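Local atomic coordinates of hypothetical glycoside hydrolase (Parabacteroides distasonis, PDB entry 3TAW), a protein that is of unknown function but probably belongs to a family of carbohydrate-active enzymes built on a five-bladed beta-propeller. Residues A[10-15]-A[298-303]; A[28-33]-A[94-99]. All blocks are in the same frame, centred on the assembly; numbering follows the deposited sequence.

Contact 1 of 2, residues A[10-15]-A[298-303]; sequences TAWCLD and GRLDKP
With CG tucked between the backbone N and the carbonyl carbon (chi1 55°), W12 swings its six-membered ring toward 298-303, where L300, its CG beside the backbone N (chi1 -62°), turns CD2 to meet it. The two side chains run antiparallel past one another, and W12 CZ2 lies 4.0 Å from L300 CD2. The same ring corner also leans on the backbone, where W12 CZ2 is 3.7 Å from R299 N and 3.9 Å from G298 C, an oblique approach.

L300 CD2 is the shared point of the apolar cluster. The T10 side chain stands roughly perpendicular to that of L300 and brings T10 CG2 to 3.9 Å from L300 CD2, and C13 CB comes within 4.2 Å of the same methyl. C13 CB also sits 3.6 Å above the plane of the W12 ring, offset toward its rim. The type I beta turn from T10 to C13, closed by a hydrogen bond of 3.1 Å from C13 N to T10 O, puts the three side chains on the side that faces L300.

In the propeller, G298 and R299 end strand 296-299, the outer strand of the blade that also contains 244-254, 257-265 and 281-288. The N-terminal turn therefore packs on the outer edge of this blade. W12 and C13 reach strand 281-288 as well, touching L287 and Q285 respectively, while Q285 NE2 is hydrogen-bonded to L14 O. Further along the segment, D15 forms a salt bridge with K352, close to the C terminus. R299 directs its side chain away from the turn, and its guanidinium is engaged by D241.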
# COMPACT_ATOMS: atom_id res chain seq x y z
N THR A 10 -3.73 -16.34 -17.60
CA THR A 10 -3.24 -15.20 -16.82
C THR A 10 -3.00 -13.93 -17.65
O THR A 10 -2.33 -13.02 -17.18
CB THR A 10 -1.91 -15.52 -16.08
OG1 THR A 10 -0.85 -15.63 -17.04
CG2 THR A 10 -2.03 -16.77 -15.26
N ALA A 11 -3.55 -13.87 -18.87
CA ALA A 11 -3.46 -12.66 -19.72
C ALA A 11 -3.99 -11.39 -19.03
O ALA A 11 -3.54 -10.30 -19.35
CB ALA A 11 -4.20 -12.87 -21.03
N TRP A 12 -4.93 -11.55 -18.10
CA TRP A 12 -5.52 -10.43 -17.36
C TRP A 12 -4.57 -9.76 -16.37
O TRP A 12 -4.85 -8.64 -15.93
CB TRP A 12 -6.76 -10.88 -16.54
CG TRP A 12 -6.47 -12.03 -15.59
CD1 TRP A 12 -6.63 -13.37 -15.85
CD2 TRP A 12 -5.96 -11.95 -14.25
NE1 TRP A 12 -6.26 -14.12 -14.76
CE2 TRP A 12 -5.86 -13.27 -13.76
CE3 TRP A 12 -5.60 -10.89 -13.41
CZ2 TRP A 12 -5.39 -13.56 -12.47
CZ3 TRP A 12 -5.15 -11.18 -12.12
CH2 TRP A 12 -5.06 -12.51 -11.66
N CYS A 13 -3.49 -10.44 -15.98
CA CYS A 13 -2.65 -9.92 -14.90
C CYS A 13 -1.64 -8.89 -15.40
O CYS A 13 -1.31 -8.83 -16.57
CB CYS A 13 -1.99 -11.05 -14.12
SG CYS A 13 -0.50 -11.73 -14.83
N LEU A 14 -1.18 -8.05 -14.49
CA LEU A 14 -0.16 -7.06 -14.83
C LEU A 14 1.19 -7.67 -14.46
O LEU A 14 1.70 -7.51 -13.35
CB LEU A 14 -0.42 -5.74 -14.11
CG LEU A 14 0.53 -4.60 -14.49
CD1 LEU A 14 0.40 -4.24 -15.97
CD2 LEU A 14 0.25 -3.39 -13.62
N ASP A 15 1.75 -8.40 -15.41
CA ASP A 15 3.05 -9.02 -15.24
C ASP A 15 4.04 -8.37 -16.21
O ASP A 15 3.81 -7.26 -16.67
CB ASP A 15 2.95 -10.56 -15.35
CG ASP A 15 2.42 -11.04 -16.70
OD1 ASP A 15 2.17 -10.24 -17.62
OD2 ASP A 15 2.26 -12.28 -16.79
N GLY A 298 -10.29 -14.68 -10.72
CA GLY A 298 -8.91 -15.05 -11.05
C GLY A 298 -8.00 -14.85 -9.85
O GLY A 298 -8.27 -14.01 -9.01
N ARG A 299 -6.94 -15.65 -9.79
CA ARG A 299 -5.93 -15.55 -8.73
C ARG A 299 -4.67 -16.29 -9.16
O ARG A 299 -4.77 -17.46 -9.57
CB ARG A 299 -6.48 -16.16 -7.45
CG ARG A 299 -5.66 -15.97 -6.20
CD ARG A 299 -6.45 -16.52 -5.01
NE ARG A 299 -5.76 -16.39 -3.74
CZ ARG A 299 -6.27 -16.74 -2.56
NH1 ARG A 299 -7.49 -17.26 -2.48
NH2 ARG A 299 -5.57 -16.56 -1.44
N LEU A 300 -3.51 -15.65 -9.08
CA LEU A 300 -2.27 -16.29 -9.54
C LEU A 300 -1.90 -17.41 -8.59
O LEU A 300 -1.94 -17.21 -7.38
CB LEU A 300 -1.11 -15.30 -9.63
CG LEU A 300 -1.31 -14.15 -10.62
CD1 LEU A 300 -0.05 -13.25 -10.60
CD2 LEU A 300 -1.60 -14.67 -12.01
N ASP A 301 -1.52 -18.56 -9.15
CA ASP A 301 -1.04 -19.71 -8.37
C ASP A 301 0.33 -19.47 -7.75
O ASP A 301 0.67 -20.06 -6.72
CB ASP A 301 -0.86 -20.94 -9.27
CG ASP A 301 -2.15 -21.55 -9.75
OD1 ASP A 301 -3.20 -21.44 -9.10
OD2 ASP A 301 -2.06 -22.24 -10.79
N LYS A 302 1.15 -18.67 -8.44
CA LYS A 302 2.52 -18.38 -8.01
C LYS A 302 2.73 -16.86 -8.05
O LYS A 302 2.08 -16.16 -8.83
CB LYS A 302 3.52 -19.03 -8.96
CG LYS A 302 3.47 -20.56 -8.96
CD LYS A 302 4.50 -21.14 -9.89
CE LYS A 302 4.18 -22.59 -10.16
NZ LYS A 302 5.27 -23.28 -10.91
N PRO A 303 3.64 -16.36 -7.20
CA PRO A 303 3.84 -14.91 -7.14
C PRO A 303 4.45 -14.36 -8.43
O PRO A 303 5.18 -15.07 -9.12
CB PRO A 303 4.81 -14.74 -5.96
CG PRO A 303 5.49 -16.05 -5.81
CD PRO A 303 4.53 -17.09 -6.29

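Contact 2 of 2, residues A[28-33]-A[94-99]; sequences KPLPTK and FERDTK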
# COMPACT_ATOMS: atom_id res chain seq x y z
N LYS A 28 17.03 4.76 0.06
CA LYS A 28 17.70 4.23 1.24
C LYS A 28 17.64 5.26 2.40
O LYS A 28 17.46 6.45 2.16
CB LYS A 28 19.16 3.98 0.89
CG LYS A 28 19.42 3.10 -0.31
CD LYS A 28 20.94 3.04 -0.61
CE LYS A 28 21.20 2.33 -1.93
NZ LYS A 28 22.59 2.57 -2.48
N PRO A 29 17.82 4.80 3.64
CA PRO A 29 17.89 5.71 4.79
C PRO A 29 18.94 6.81 4.67
O PRO A 29 19.99 6.62 4.02
CB PRO A 29 18.24 4.77 5.96
CG PRO A 29 17.63 3.48 5.56
CD PRO A 29 17.88 3.39 4.08
N LEU A 30 18.65 7.95 5.28
CA LEU A 30 19.59 9.08 5.35
C LEU A 30 19.50 9.69 6.75
O LEU A 30 18.52 9.48 7.46
CB LEU A 30 19.25 10.14 4.31
CG LEU A 30 19.40 9.79 2.82
CD1 LEU A 30 18.76 10.90 1.99
CD2 LEU A 30 20.89 9.51 2.42
N PRO A 31 20.53 10.46 7.16
CA PRO A 31 20.56 11.07 8.49
C PRO A 31 19.83 12.41 8.63
O PRO A 31 20.00 13.12 9.63
CB PRO A 31 22.07 11.26 8.74
CG PRO A 31 22.64 11.48 7.40
CD PRO A 31 21.79 10.65 6.43
N THR A 32 18.99 12.74 7.65
CA THR A 32 18.26 13.98 7.59
C THR A 32 17.49 14.32 8.86
O THR A 32 16.82 13.45 9.42
CB THR A 32 17.22 13.88 6.46
OG1 THR A 32 17.81 13.16 5.35
CG2 THR A 32 16.78 15.25 6.04
N LYS A 33 17.55 15.58 9.28
CA LYS A 33 16.80 15.99 10.47
C LYS A 33 15.60 16.86 10.11
O LYS A 33 15.64 17.64 9.13
CB LYS A 33 17.68 16.82 11.40
CG LYS A 33 19.01 16.18 11.78
CD LYS A 33 18.85 14.95 12.63
CE LYS A 33 18.39 15.25 14.07
NZ LYS A 33 19.45 15.84 14.95
N PHE A 94 15.49 9.62 -7.85
CA PHE A 94 14.57 10.43 -7.07
C PHE A 94 15.25 11.58 -6.39
O PHE A 94 16.37 11.46 -5.88
CB PHE A 94 13.86 9.57 -6.02
CG PHE A 94 12.80 8.72 -6.61
CD1 PHE A 94 13.12 7.52 -7.21
CD2 PHE A 94 11.49 9.16 -6.65
CE1 PHE A 94 12.13 6.76 -7.83
CE2 PHE A 94 10.49 8.40 -7.23
CZ PHE A 94 10.82 7.20 -7.84
N GLU A 95 14.54 12.70 -6.39
CA GLU A 95 14.92 13.89 -5.64
C GLU A 95 14.02 13.96 -4.40
O GLU A 95 12.78 14.01 -4.51
CB GLU A 95 14.72 15.09 -6.51
CG GLU A 95 15.08 16.41 -5.86
CD GLU A 95 15.10 17.54 -6.88
OE1 GLU A 95 14.01 18.00 -7.27
OE2 GLU A 95 16.22 17.93 -7.28
N ARG A 96 14.64 13.92 -3.22
CA ARG A 96 13.90 13.75 -1.96
C ARG A 96 13.87 15.03 -1.15
O ARG A 96 14.89 15.70 -1.00
CB ARG A 96 14.55 12.64 -1.12
CG ARG A 96 14.57 11.30 -1.81
CD ARG A 96 15.66 10.40 -1.25
NE ARG A 96 15.47 10.03 0.16
CZ ARG A 96 16.16 9.08 0.77
NH1 ARG A 96 17.12 8.42 0.13
NH2 ARG A 96 15.88 8.78 2.04
N ASP A 97 12.70 15.35 -0.61
CA ASP A 97 12.56 16.42 0.35
C ASP A 97 13.27 16.08 1.66
O ASP A 97 13.28 14.93 2.11
CB ASP A 97 11.08 16.70 0.63
CG ASP A 97 10.41 17.56 -0.43
OD1 ASP A 97 11.06 17.92 -1.46
OD2 ASP A 97 9.23 17.89 -0.21
N THR A 98 13.79 17.12 2.30
CA THR A 98 14.43 16.95 3.59
C THR A 98 13.42 16.92 4.73
O THR A 98 13.76 16.47 5.80
CB THR A 98 15.46 18.08 3.86
OG1 THR A 98 14.83 19.36 3.75
CG2 THR A 98 16.59 17.97 2.88
N LYS A 99 12.23 17.48 4.51
CA LYS A 99 11.15 17.43 5.49
C LYS A 99 10.12 16.39 5.05
O LYS A 99 9.71 16.39 3.91
CB LYS A 99 10.46 18.80 5.56
CG LYS A 99 9.64 19.01 6.79
CD LYS A 99 8.91 20.35 6.74
CE LYS A 99 7.66 20.27 5.90
NZ LYS A 99 6.72 19.31 6.53
O HOH W 1 13.93 19.22 7.54
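R96, T98 and T32 carry most of the buried surface. The R96 chain bends at chi3 (64°), and its guanidinium meets the backbone of 28-33 end-on: NH1 and NH2 both donate to K28 O, each at 2.8 Å. The oxygen lies only 10° out of the guanidinium plane, gripped between the two terminal nitrogens, although both N-H bonds are well short of straight at about 140°. The L30 side chain, pointing against that of R96, lays CD1 over the centre of one guanidinium face, 3.3 Å above its plane. R96 NH2 also forms a salt bridge with E46, and NE is hydrogen-bonded to Y66, which together should fix the rotation of the group.

Further along, T32 turns CG2 anti to its backbone N, and this methyl rests 3.3 Å from T98 O and 3.8 Å from T98 CB. The hydroxyl of T32 goes instead to the second carboxylate oxygen of E46, so one glutamate steadies residues on both segments. T98 O accepts from the indole N-H of W45, and a water bound to K33 O makes a weak bond to it as well. R96 belongs to strand 95-96, the outermost strand of a four-stranded antiparallel sheet of the kind that forms a propeller blade, clasped here at the protein surface by the segment leading into strand 33-36.

Overall arrangement
From the N terminus the chain passes first through 10-15, then 28-33, both in the loop before strand 33-36. Contact 2 closes the shorter loop when strand 95-96 returns to 28-33, after 60 intervening residues that include three strands of the same blade. Contact 1 closes only at 298-303, after 282 residues, so contact 2 is nested inside its loop. The N-terminal region thus touches the outer strands of two different blades, 296-299 and 95-96. The contacts lie on opposite sides of the chain's centre, with their own centres 35 Å apart and their nearest atoms about 16 Å apart.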